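Long-range contacts in geranyltranstransferase (Enterococcus faecalis, PDB 3P8L), which probably catalyses the condensation of isopentenyl diphosphate with geranyl diphosphate to give farnesyl diphosphate and diphosphate, with magnesium as cofactor: residues A[57-62]-A[72-77]; A[63-68]-A[285-290]; A[147-152]-A[190-195]. All blocks are in the same frame, centred on the assembly; numbering follows the deposited sequence.

Overall arrangement
All three contacts are largely buried, but at different depths. Contacts 1 and 3 lie about 11 and 9 Å from the centre of the chain to their own centres, and each joins two antiparallel helices through carbon packing. Contact 2, about 20 Å out, is where the end of helix 53-64 and the loop after it meet the loop leading into helix 289-298, relying on hydrogen bonds, a bridging water and two phenylalanines. Contacts 1 and 2 share helix 53-64 and touch where V62 and D73 meet K67. Contact 3 packs on contact 1 through L57, V58 and T61 against helix 175-200, whereas contacts 2 and 3 do not touch. Contact 3 also reaches the second subunit.

Contact 1 of 3, residues A[57-62]-A[72-77]; sequences LVLTTV and QDYQVA
L59 reaches across to D73, Y74 and A77, and this one leucine makes the closest packing between residues 57-62 and 72-77. Its two methyls part over the facing helix. CD1 meets the Y74 ring at CE1, 3.8 Å away, the leucine and tyrosine side chains crossing at about a right angle. CD2 lies 3.8 Å from D73 O and also touches the CB of that aspartate, while L59 CG rests on A77 CB at 4.2 Å. The L59 bond to CB does not aim straight at the partner; CG beside the backbone N, chi1 -62°, swings the methyls onto it. The small side chain of A77 lets the backbones come close here: the CA atoms of V58 and A77 are 6.0 Å apart, and V58 CB sits 4.3 Å from A77 CB.

Packing is slacker on the other flank. V58 CG1 is 4.4 Å from V76 CG1, and V62 CG1 approaches D73 OD1 no closer than 4.0 Å. That carboxylate oxygen is engaged elsewhere, accepting from E70 N with a weak, long ion pair to K67 NZ. The solvent side of helix 71-92 carries the partly exposed Q72 and Q75, which do not touch residues 57-62; Q75 OE1 instead accepts from Q136 N. Y74 is partly exposed as well, its hydroxyl hydrogen-bonded to H17 ND1.

The short segments run 148° apart, an antiparallel pair 9.5 Å between axes, within the all-helical isoprenoid synthase fold. Helix 71-92 ends at the first aspartate-rich motif, which in relatives binds diphosphate through magnesium. Helix 13-31 lies against L59 and Y74, helix 175-200 against L57, V58, T61 and D73, and helix 289-298 against L57, T60 and T61.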
ATOM      1  N   LEU A  57      -4.454  18.001  10.040  1.00 42.37           N
ATOM      2  CA  LEU A  57      -4.118  17.555  11.407  1.00 40.33           C
ATOM      3  C   LEU A  57      -2.620  17.368  11.650  1.00 36.52           C
ATOM      4  O   LEU A  57      -2.103  17.847  12.665  1.00 35.27           O
ATOM      5  CB  LEU A  57      -4.880  16.279  11.762  1.00 36.96           C
ATOM      6  CG  LEU A  57      -6.360  16.469  12.098  1.00 39.78           C
ATOM      7  CD1 LEU A  57      -7.036  15.103  12.099  1.00 40.77           C
ATOM      8  CD2 LEU A  57      -6.541  17.183  13.439  1.00 43.14           C
ATOM      9  N   VAL A  58      -1.931  16.707  10.710  1.00 33.52           N
ATOM     10  CA  VAL A  58      -0.478  16.533  10.777  1.00 41.27           C
ATOM     11  C   VAL A  58       0.216  17.884  10.993  1.00 39.77           C
ATOM     12  O   VAL A  58       0.976  18.048  11.946  1.00 43.50           O
ATOM     13  CB  VAL A  58       0.116  15.854   9.510  1.00 41.43           C
ATOM     14  CG1 VAL A  58       1.634  15.774   9.603  1.00 37.69           C
ATOM     15  CG2 VAL A  58      -0.437  14.446   9.312  1.00 37.66           C
ATOM     16  N   LEU A  59      -0.082  18.832  10.114  1.00 39.54           N
ATOM     17  CA  LEU A  59       0.580  20.134  10.087  1.00 44.08           C
ATOM     18  C   LEU A  59       0.198  21.038  11.267  1.00 45.09           C
ATOM     19  O   LEU A  59       1.050  21.751  11.821  1.00 41.35           O
ATOM     20  CB  LEU A  59       0.314  20.835   8.756  1.00 39.58           C
ATOM     21  CG  LEU A  59       0.855  20.084   7.528  1.00 43.51           C
ATOM     22  CD1 LEU A  59       0.637  20.923   6.317  1.00 39.73           C
ATOM     23  CD2 LEU A  59       2.344  19.703   7.635  1.00 42.80           C
ATOM     24  N   THR A  60      -1.064  20.963  11.678  1.00 37.74           N
ATOM     25  CA  THR A  60      -1.534  21.722  12.819  1.00 36.95           C
ATOM     26  C   THR A  60      -0.822  21.249  14.089  1.00 39.14           C
ATOM     27  O   THR A  60      -0.476  22.063  14.951  1.00 42.49           O
ATOM     28  CB  THR A  60      -3.068  21.646  12.933  1.00 39.96           C
ATOM     29  OG1 THR A  60      -3.648  22.093  11.693  1.00 37.57           O
ATOM     30  CG2 THR A  60      -3.589  22.534  14.054  1.00 40.33           C
ATOM     31  N   THR A  61      -0.571  19.944  14.175  1.00 41.17           N
ATOM     32  CA  THR A  61       0.061  19.339  15.348  1.00 42.93           C
ATOM     33  C   THR A  61       1.519  19.805  15.432  1.00 45.24           C
ATOM     34  O   THR A  61       1.987  20.163  16.509  1.00 45.36           O
ATOM     35  CB  THR A  61      -0.093  17.794  15.342  1.00 39.44           C
ATOM     36  OG1 THR A  61      -1.490  17.481  15.392  1.00 43.07           O
ATOM     37  CG2 THR A  61       0.591  17.143  16.532  1.00 41.06           C
ATOM     38  N   VAL A  62       2.201  19.836  14.288  1.00 42.53           N
ATOM     39  CA  VAL A  62       3.564  20.367  14.193  1.00 45.32           C
ATOM     40  C   VAL A  62       3.587  21.866  14.592  1.00 49.13           C
ATOM     41  O   VAL A  62       4.502  22.314  15.304  1.00 51.36           O
ATOM     42  CB  VAL A  62       4.157  20.135  12.774  1.00 47.48           C
ATOM     43  CG1 VAL A  62       5.528  20.797  12.610  1.00 44.23           C
ATOM     44  CG2 VAL A  62       4.273  18.636  12.477  1.00 50.89           C
ATOM     45  N   GLN A  72       9.728  17.365   4.839  1.00 43.74           N
ATOM     46  CA  GLN A  72       9.266  16.063   5.349  1.00 46.07           C
ATOM     47  C   GLN A  72       7.911  16.086   6.038  1.00 45.34           C
ATOM     48  O   GLN A  72       7.210  15.064   6.045  1.00 45.24           O
ATOM     49  CB  GLN A  72      10.290  15.405   6.281  1.00 46.84           C
ATOM     50  CG  GLN A  72      10.618  16.196   7.546  1.00 57.80           C
ATOM     51  CD  GLN A  72      11.870  17.036   7.392  1.00 71.37           C
ATOM     52  OE1 GLN A  72      12.070  17.719   6.379  1.00 72.86           O
ATOM     53  NE2 GLN A  72      12.734  16.981   8.399  1.00 76.10           N
ATOM     54  N   ASP A  73       7.545  17.231   6.615  1.00 39.73           N
ATOM     55  CA  ASP A  73       6.218  17.409   7.209  1.00 39.02           C
ATOM     56  C   ASP A  73       5.156  17.377   6.116  1.00 40.78           C
ATOM     57  O   ASP A  73       4.146  16.698   6.271  1.00 34.73           O
ATOM     58  CB  ASP A  73       6.097  18.706   8.014  1.00 39.95           C
ATOM     59  CG  ASP A  73       7.209  18.858   9.062  1.00 51.83           C
ATOM     60  OD1 ASP A  73       7.640  19.999   9.313  1.00 45.05           O
ATOM     61  OD2 ASP A  73       7.653  17.841   9.619  1.00 52.72           O
ATOM     62  N   TYR A  74       5.410  18.092   5.023  1.00 33.02           N
ATOM     63  CA  TYR A  74       4.519  18.097   3.868  1.00 38.99           C
ATOM     64  C   TYR A  74       4.469  16.747   3.179  1.00 37.51           C
ATOM     65  O   TYR A  74       3.408  16.352   2.704  1.00 41.34           O
ATOM     66  CB  TYR A  74       4.891  19.183   2.856  1.00 34.58           C
ATOM     67  CG  TYR A  74       4.815  20.589   3.425  1.00 43.58           C
ATOM     68  CD1 TYR A  74       3.589  21.162   3.749  1.00 41.40           C
ATOM     69  CD2 TYR A  74       5.979  21.343   3.641  1.00 49.00           C
ATOM     70  CE1 TYR A  74       3.510  22.453   4.284  1.00 43.62           C
ATOM     71  CE2 TYR A  74       5.918  22.633   4.182  1.00 40.13           C
ATOM     72  CZ  TYR A  74       4.680  23.172   4.500  1.00 49.75           C
ATOM     73  OH  TYR A  74       4.598  24.434   5.003  1.00 46.87           O
ATOM     74  N   GLN A  75       5.610  16.056   3.133  1.00 37.65           N
ATOM     75  CA  GLN A  75       5.704  14.716   2.580  1.00 37.86           C
ATOM     76  C   GLN A  75       4.874  13.705   3.361  1.00 38.10           C
ATOM     77  O   GLN A  75       4.138  12.922   2.745  1.00 37.60           O
ATOM     78  CB  GLN A  75       7.166  14.269   2.436  1.00 33.24           C
ATOM     79  CG  GLN A  75       7.871  15.029   1.311  1.00 36.00           C
ATOM     80  CD  GLN A  75       9.352  14.749   1.227  1.00 37.55           C
ATOM     81  OE1 GLN A  75      10.017  14.572   2.243  1.00 37.70           O
ATOM     82  NE2 GLN A  75       9.874  14.703   0.010  1.00 37.28           N
ATOM     83  N   VAL A  76       4.981  13.729   4.696  1.00 33.50           N
ATOM     84  CA  VAL A  76       4.162  12.881   5.566  1.00 34.78           C
ATOM     85  C   VAL A  76       2.669  13.193   5.409  1.00 37.47           C
ATOM     86  O   VAL A  76       1.849  12.273   5.346  1.00 38.03           O
ATOM     87  CB  VAL A  76       4.595  12.963   7.063  1.00 34.65           C
ATOM     88  CG1 VAL A  76       3.634  12.197   7.997  1.00 29.60           C
ATOM     89  CG2 VAL A  76       6.004  12.381   7.249  1.00 36.21           C
ATOM     90  N   ALA A  77       2.331  14.490   5.360  1.00 36.39           N
ATOM     91  CA  ALA A  77       0.958  14.938   5.196  1.00 34.40           C
ATOM     92  C   ALA A  77       0.384  14.425   3.857  1.00 31.63           C
ATOM     93  O   ALA A  77      -0.735  13.954   3.815  1.00 29.51           O
ATOM     94  CB  ALA A  77       0.845  16.479   5.296  1.00 29.56           C
TER

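Contact 2 of 3, residues A[63-68]-A[285-290]; sequences AAFQKE and PNFSEE
A64 and S288 tie the end of helix 53-64 and the loop after it to the loop ahead of helix 289-298, where N286 centres an inverse gamma turn. Among the hydrogen bonds, S288 N gives one to A64 O, 2.7 Å away and in the carbonyl plane. The same oxygen takes a CA-H...O contact from F287 CA, so two neighbouring residues grip it. Q66, with left-handed backbone angles (phi 57°), turns its side chain toward the other segment. Its NE2 donates to S288 OG at 2.9 Å, nearly straight at 169° and within the amide plane. Its OE1 accepts only weakly from N286 ND2, 3.3 Å away, the two amide planes 65° apart. A water donates to A63 O and also bonds S288 OG. H4 and H8, evidently from a purification tag, donate to the backbone oxygens of F65 and K67.

The apolar part is aromatic. The F65 and F287 rings meet obliquely, centroids 5.1 Å apart, with F287 CE1 over one face of the F65 ring near its rim. A64 CB lies 3.7 Å from F287 CE1. I280 of helix 259-283 touches both phenylalanines, and V207 and L211 of helix 205-230 pack on F65.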
ATOM      1  N   ALA A  63       2.567  22.614  14.161  1.00 44.63           N
ATOM      2  CA  ALA A  63       2.415  24.036  14.503  1.00 49.31           C
ATOM      3  C   ALA A  63       2.230  24.252  16.005  1.00 49.83           C
ATOM      4  O   ALA A  63       2.861  25.134  16.583  1.00 47.17           O
ATOM      5  CB  ALA A  63       1.269  24.674  13.730  1.00 46.52           C
ATOM      6  N   ALA A  64       1.374  23.433  16.609  1.00 43.21           N
ATOM      7  CA  ALA A  64       1.158  23.425  18.056  1.00 51.93           C
ATOM      8  C   ALA A  64       2.446  23.296  18.895  1.00 51.67           C
ATOM      9  O   ALA A  64       2.530  23.890  19.965  1.00 57.00           O
ATOM     10  CB  ALA A  64       0.166  22.346  18.433  1.00 45.82           C
ATOM     11  N   PHE A  65       3.433  22.544  18.405  1.00 47.90           N
ATOM     12  CA  PHE A  65       4.730  22.385  19.098  1.00 50.05           C
ATOM     13  C   PHE A  65       5.808  23.364  18.621  1.00 49.48           C
ATOM     14  O   PHE A  65       7.002  23.165  18.882  1.00 54.83           O
ATOM     15  CB  PHE A  65       5.251  20.943  18.994  1.00 49.57           C
ATOM     16  CG  PHE A  65       4.378  19.936  19.672  1.00 55.58           C
ATOM     17  CD1 PHE A  65       3.599  19.069  18.918  1.00 47.78           C
ATOM     18  CD2 PHE A  65       4.316  19.860  21.064  1.00 46.02           C
ATOM     19  CE1 PHE A  65       2.775  18.142  19.522  1.00 47.55           C
ATOM     20  CE2 PHE A  65       3.491  18.930  21.680  1.00 51.79           C
ATOM     21  CZ  PHE A  65       2.716  18.068  20.906  1.00 53.30           C
ATOM     22  N   GLN A  66       5.364  24.402  17.916  1.00 51.98           N
ATOM     23  CA  GLN A  66       6.166  25.552  17.525  1.00 57.20           C
ATOM     24  C   GLN A  66       7.402  25.194  16.716  1.00 60.28           C
ATOM     25  O   GLN A  66       8.476  25.764  16.911  1.00 58.35           O
ATOM     26  CB  GLN A  66       6.505  26.427  18.746  1.00 59.29           C
ATOM     27  CG  GLN A  66       5.290  27.198  19.293  1.00 60.18           C
ATOM     28  CD  GLN A  66       5.496  27.745  20.702  1.00 65.56           C
ATOM     29  OE1 GLN A  66       6.617  27.802  21.201  1.00 72.25           O
ATOM     30  NE2 GLN A  66       4.407  28.150  21.347  1.00 52.91           N
ATOM     31  N   LYS A  67       7.243  24.228  15.819  1.00 54.35           N
ATOM     32  CA  LYS A  67       8.315  23.840  14.913  1.00 55.66           C
ATOM     33  C   LYS A  67       8.054  24.463  13.550  1.00 57.48           C
ATOM     34  O   LYS A  67       6.911  24.504  13.097  1.00 53.81           O
ATOM     35  CB  LYS A  67       8.389  22.319  14.809  1.00 57.63           C
ATOM     36  CG  LYS A  67       9.386  21.804  13.785  1.00 67.01           C
ATOM     37  CD  LYS A  67       9.334  20.295  13.694  1.00 69.14           C
ATOM     38  CE  LYS A  67       9.234  19.831  12.253  1.00 64.16           C
ATOM     39  NZ  LYS A  67      10.197  20.491  11.345  1.00 62.32           N
ATOM     40  N   GLU A  68       9.097  24.969  12.902  1.00 55.22           N
ATOM     41  CA  GLU A  68       8.938  25.480  11.549  1.00 61.29           C
ATOM     42  C   GLU A  68       8.738  24.310  10.580  1.00 59.50           C
ATOM     43  O   GLU A  68       9.428  23.296  10.691  1.00 58.87           O
ATOM     44  CB  GLU A  68      10.150  26.312  11.139  1.00 65.86           C
ATOM     45  CG  GLU A  68       9.907  27.160   9.896  1.00 76.57           C
ATOM     46  CD  GLU A  68      11.154  27.871   9.411  1.00 85.03           C
ATOM     47  OE1 GLU A  68      11.008  28.805   8.594  1.00 91.50           O
ATOM     48  OE2 GLU A  68      12.273  27.500   9.836  1.00 80.09           O
ATOM     49  N   PRO A 285       6.384  23.080  27.648  1.00 87.29           N
ATOM     50  CA  PRO A 285       6.508  24.539  27.736  1.00 87.22           C
ATOM     51  C   PRO A 285       6.151  25.240  26.419  1.00 87.42           C
ATOM     52  O   PRO A 285       5.188  26.009  26.377  1.00 87.23           O
ATOM     53  CB  PRO A 285       7.990  24.754  28.096  1.00 86.62           C
ATOM     54  CG  PRO A 285       8.677  23.463  27.787  1.00 84.38           C
ATOM     55  CD  PRO A 285       7.649  22.397  27.980  1.00 87.08           C
ATOM     56  N   ASN A 286       6.910  24.957  25.363  1.00 84.93           N
ATOM     57  CA  ASN A 286       6.659  25.515  24.040  1.00 83.37           C
ATOM     58  C   ASN A 286       5.492  24.810  23.351  1.00 79.00           C
ATOM     59  O   ASN A 286       5.678  23.847  22.603  1.00 79.80           O
ATOM     60  CB  ASN A 286       7.926  25.442  23.184  1.00 84.36           C
ATOM     61  CG  ASN A 286       9.038  26.337  23.708  1.00 89.86           C
ATOM     62  OD1 ASN A 286      10.072  25.853  24.164  1.00 85.20           O
ATOM     63  ND2 ASN A 286       8.822  27.650  23.654  1.00 90.70           N
ATOM     64  N   PHE A 287       4.286  25.298  23.621  1.00 72.63           N
ATOM     65  CA  PHE A 287       3.083  24.672  23.101  1.00 67.25           C
ATOM     66  C   PHE A 287       1.959  25.679  22.844  1.00 65.71           C
ATOM     67  O   PHE A 287       1.420  26.266  23.783  1.00 62.01           O
ATOM     68  CB  PHE A 287       2.619  23.559  24.044  1.00 66.84           C
ATOM     69  CG  PHE A 287       1.496  22.730  23.500  1.00 61.61           C
ATOM     70  CD1 PHE A 287       1.687  21.922  22.383  1.00 65.84           C
ATOM     71  CD2 PHE A 287       0.253  22.741  24.112  1.00 59.54           C
ATOM     72  CE1 PHE A 287       0.651  21.150  21.873  1.00 51.18           C
ATOM     73  CE2 PHE A 287      -0.791  21.974  23.612  1.00 50.77           C
ATOM     74  CZ  PHE A 287      -0.593  21.181  22.482  1.00 58.53           C
ATOM     75  N   SER A 288       1.629  25.881  21.567  1.00 61.52           N
ATOM     76  CA  SER A 288       0.501  26.725  21.161  1.00 59.60           C
ATOM     77  C   SER A 288      -0.779  25.890  21.098  1.00 61.31           C
ATOM     78  O   SER A 288      -1.123  25.344  20.041  1.00 61.26           O
ATOM     79  CB  SER A 288       0.759  27.378  19.794  1.00 61.13           C
ATOM     80  OG  SER A 288       1.914  28.202  19.805  1.00 69.34           O
ATOM     81  N   GLU A 289      -1.481  25.805  22.228  1.00 59.20           N
ATOM     82  CA  GLU A 289      -2.698  24.985  22.372  1.00 58.64           C
ATOM     83  C   GLU A 289      -3.838  25.322  21.410  1.00 56.43           C
ATOM     84  O   GLU A 289      -4.633  24.436  21.050  1.00 52.85           O
ATOM     85  CB  GLU A 289      -3.223  25.046  23.817  1.00 65.18           C
ATOM     86  CG  GLU A 289      -3.089  26.417  24.478  1.00 72.91           C
ATOM     87  CD  GLU A 289      -3.838  26.511  25.789  1.00 91.87           C
ATOM     88  OE1 GLU A 289      -5.079  26.667  25.758  1.00 94.41           O
ATOM     89  OE2 GLU A 289      -3.184  26.440  26.854  1.00102.91           O
ATOM     90  N   GLU A 290      -3.912  26.593  21.001  1.00 54.64           N
ATOM     91  CA  GLU A 290      -5.029  27.109  20.184  1.00 51.20           C
ATOM     92  C   GLU A 290      -5.129  26.417  18.836  1.00 45.62           C
ATOM     93  O   GLU A 290      -6.225  26.248  18.324  1.00 50.18           O
ATOM     94  CB  GLU A 290      -4.945  28.623  19.950  1.00 53.23           C
ATOM     95  CG  GLU A 290      -4.200  29.420  21.008  1.00 72.80           C
ATOM     96  CD  GLU A 290      -2.723  29.595  20.670  1.00 84.25           C
ATOM     97  OE1 GLU A 290      -2.409  30.030  19.534  1.00 83.07           O
ATOM     98  OE2 GLU A 290      -1.880  29.298  21.546  1.00 80.69           O
TER
HETATM   99  O   HOH W   1       2.652  27.940  16.924  1.00 54.24           O

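Contact 3 of 3, residues A[147-152]-A[190-195]; sequences QQLAKA and IEFALI
F192 lays its ring against Q148 and L149, joining helices 139-153 and 175-200 as an antiparallel pair in the all-helical isoprenoid synthase fold; the axes of the two short segments come within 9.5 Å and run 165° apart. On residues 147-152, Q147 NE2 donates to S133 O of the second subunit, placing helix 139-153 at the dimer interface. Along the second segment, I190 leads off pointing away, packed on L57 of helix 53-64, and E191 touches H216 of helix 205-230. F192 carries the contact. Its CB meets A152 CB at 3.8 Å, and with CG anti to the backbone N, chi1 176°, the ring is directed onto the backbone at Q148 and L149. L149 CD1 sits over the middle of one ring face in a CH-pi contact, 3.9 Å from the centroid of F192. Q148 CB comes in at the ring edge, in its plane, and F192 CE1 is 3.4 Å from L149 N, so the ring also rests on the helix backbone.

A193 packs on helices 53-64 and 71-92, L194 on helices 53-64 and 205-230. I195 closes the segment: the Q148 side chain, bent at chi2 (-63°), brings its OE1 to 3.6 Å from I195 CD1.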
ATOM      1  N   GLN A 147       5.731   1.992   9.686  1.00 39.88           N
ATOM      2  CA  GLN A 147       5.081   1.040  10.589  1.00 37.65           C
ATOM      3  C   GLN A 147       3.713   1.531  11.022  1.00 33.74           C
ATOM      4  O   GLN A 147       2.713   0.786  10.981  1.00 41.00           O
ATOM      5  CB  GLN A 147       5.942   0.796  11.852  1.00 41.73           C
ATOM      6  CG  GLN A 147       7.156  -0.100  11.639  1.00 47.31           C
ATOM      7  CD  GLN A 147       8.137  -0.082  12.821  1.00 55.42           C
ATOM      8  OE1 GLN A 147       7.984   0.694  13.764  1.00 45.88           O
ATOM      9  NE2 GLN A 147       9.146  -0.949  12.762  1.00 41.64           N
ATOM     10  N   GLN A 148       3.662   2.791  11.430  1.00 35.22           N
ATOM     11  CA  GLN A 148       2.447   3.381  11.966  1.00 33.77           C
ATOM     12  C   GLN A 148       1.393   3.615  10.859  1.00 34.12           C
ATOM     13  O   GLN A 148       0.194   3.403  11.076  1.00 34.32           O
ATOM     14  CB  GLN A 148       2.771   4.677  12.715  1.00 40.23           C
ATOM     15  CG  GLN A 148       3.464   4.461  14.094  1.00 41.44           C
ATOM     16  CD  GLN A 148       2.605   3.705  15.077  1.00 42.43           C
ATOM     17  OE1 GLN A 148       1.457   4.069  15.325  1.00 50.73           O
ATOM     18  NE2 GLN A 148       3.156   2.637  15.652  1.00 53.81           N
ATOM     19  N   LEU A 149       1.840   4.028   9.683  1.00 32.12           N
ATOM     20  CA  LEU A 149       0.900   4.250   8.572  1.00 34.89           C
ATOM     21  C   LEU A 149       0.262   2.947   8.153  1.00 30.92           C
ATOM     22  O   LEU A 149      -0.967   2.883   8.017  1.00 35.93           O
ATOM     23  CB  LEU A 149       1.570   4.948   7.384  1.00 35.36           C
ATOM     24  CG  LEU A 149       0.650   5.382   6.227  1.00 34.40           C
ATOM     25  CD1 LEU A 149      -0.362   6.442   6.661  1.00 28.27           C
ATOM     26  CD2 LEU A 149       1.505   5.899   5.089  1.00 31.62           C
ATOM     27  N   ALA A 150       1.084   1.902   8.007  1.00 36.36           N
ATOM     28  CA  ALA A 150       0.587   0.563   7.669  1.00 35.86           C
ATOM     29  C   ALA A 150      -0.320  -0.009   8.738  1.00 39.01           C
ATOM     30  O   ALA A 150      -1.329  -0.627   8.399  1.00 36.96           O
ATOM     31  CB  ALA A 150       1.736  -0.389   7.363  1.00 36.16           C
ATOM     32  N   LYS A 151       0.036   0.197  10.018  1.00 37.34           N
ATOM     33  CA  LYS A 151      -0.832  -0.181  11.130  0.50 35.94           C
ATOM     34  C   LYS A 151      -2.186   0.520  11.028  1.00 35.29           C
ATOM     35  O   LYS A 151      -3.213  -0.120  11.149  1.00 42.40           O
ATOM     36  CB  LYS A 151      -0.170   0.116  12.491  0.50 34.51           C
ATOM     37  CG  LYS A 151      -0.993  -0.327  13.701  0.50 38.89           C
ATOM     38  CD  LYS A 151      -0.153  -0.298  14.981  0.50 44.50           C
ATOM     39  CE  LYS A 151      -0.973  -0.748  16.187  0.50 47.11           C
ATOM     40  NZ  LYS A 151      -2.252   0.017  16.303  0.50 38.75           N
ATOM     41  N   ALA A 152      -2.179   1.833  10.788  1.00 33.18           N
ATOM     42  CA  ALA A 152      -3.414   2.591  10.716  1.00 30.90           C
ATOM     43  C   ALA A 152      -4.251   2.271   9.460  1.00 36.27           C
ATOM     44  O   ALA A 152      -5.468   2.158   9.525  1.00 35.36           O
ATOM     45  CB  ALA A 152      -3.119   4.110  10.799  1.00 36.22           C
ATOM     46  N   ILE A 190      -6.790   9.141  11.674  1.00 34.70           N
ATOM     47  CA  ILE A 190      -6.823  10.370  12.495  1.00 39.14           C
ATOM     48  C   ILE A 190      -5.758  10.227  13.578  1.00 42.35           C
ATOM     49  O   ILE A 190      -4.975  11.164  13.798  1.00 38.20           O
ATOM     50  CB  ILE A 190      -8.221  10.650  13.118  1.00 40.62           C
ATOM     51  CG1 ILE A 190      -9.301  10.791  12.032  1.00 42.06           C
ATOM     52  CG2 ILE A 190      -8.206  11.919  14.018  1.00 39.38           C
ATOM     53  CD1 ILE A 190      -9.048  11.863  11.019  1.00 47.77           C
ATOM     54  N   GLU A 191      -5.717   9.042  14.209  1.00 40.33           N
ATOM     55  CA  GLU A 191      -4.695   8.748  15.213  0.50 43.68           C
ATOM     56  C   GLU A 191      -3.296   8.822  14.616  1.00 46.62           C
ATOM     57  O   GLU A 191      -2.401   9.447  15.214  1.00 41.29           O
ATOM     58  CB  GLU A 191      -4.968   7.414  15.924  0.50 44.38           C
ATOM     59  CG  GLU A 191      -6.014   7.527  17.036  0.50 48.47           C
ATOM     60  CD  GLU A 191      -6.700   6.210  17.350  0.50 48.55           C
ATOM     61  OE1 GLU A 191      -6.363   5.200  16.699  0.50 57.07           O
ATOM     62  OE2 GLU A 191      -7.580   6.187  18.238  0.50 41.12           O
ATOM     63  N   PHE A 192      -3.112   8.238  13.423  1.00 40.90           N
ATOM     64  CA  PHE A 192      -1.834   8.379  12.728  1.00 36.85           C
ATOM     65  C   PHE A 192      -1.462   9.848  12.536  1.00 36.25           C
ATOM     66  O   PHE A 192      -0.299  10.209  12.718  1.00 40.48           O
ATOM     67  CB  PHE A 192      -1.801   7.673  11.354  1.00 34.16           C
ATOM     68  CG  PHE A 192      -0.516   7.916  10.608  1.00 35.84           C
ATOM     69  CD1 PHE A 192       0.606   7.141  10.879  1.00 29.92           C
ATOM     70  CD2 PHE A 192      -0.402   8.966   9.686  1.00 28.43           C
ATOM     71  CE1 PHE A 192       1.797   7.371  10.208  1.00 32.80           C
ATOM     72  CE2 PHE A 192       0.792   9.218   9.040  1.00 36.20           C
ATOM     73  CZ  PHE A 192       1.900   8.409   9.303  1.00 33.62           C
ATOM     74  N   ALA A 193      -2.415  10.694  12.137  1.00 33.16           N
ATOM     75  CA  ALA A 193      -2.068  12.094  11.858  1.00 33.28           C
ATOM     76  C   ALA A 193      -1.451  12.776  13.098  1.00 30.67           C
ATOM     77  O   ALA A 193      -0.448  13.483  12.990  1.00 38.69           O
ATOM     78  CB  ALA A 193      -3.271  12.875  11.376  1.00 32.57           C
ATOM     79  N   LEU A 194      -2.059  12.545  14.257  1.00 34.17           N
ATOM     80  CA  LEU A 194      -1.579  13.116  15.537  1.00 41.42           C
ATOM     81  C   LEU A 194      -0.232  12.544  16.007  1.00 40.69           C
ATOM     82  O   LEU A 194       0.676  13.307  16.395  1.00 45.12           O
ATOM     83  CB  LEU A 194      -2.656  12.984  16.624  1.00 42.83           C
ATOM     84  CG  LEU A 194      -3.687  14.119  16.777  1.00 52.85           C
ATOM     85  CD1 LEU A 194      -3.039  15.362  17.346  1.00 47.27           C
ATOM     86  CD2 LEU A 194      -4.450  14.443  15.479  1.00 46.06           C
ATOM     87  N   ILE A 195      -0.110  11.214  15.945  1.00 39.93           N
ATOM     88  CA  ILE A 195       1.141  10.493  16.173  1.00 41.50           C
ATOM     89  C   ILE A 195       2.247  11.026  15.296  1.00 44.38           C
ATOM     90  O   ILE A 195       3.325  11.361  15.800  1.00 41.21           O
ATOM     91  CB  ILE A 195       0.974   8.952  15.948  1.00 45.29           C
ATOM     92  CG1 ILE A 195       0.107   8.348  17.051  1.00 42.75           C
ATOM     93  CG2 ILE A 195       2.326   8.230  15.865  1.00 42.58           C
ATOM     94  CD1 ILE A 195      -0.124   6.872  16.889  1.00 49.11           C
TER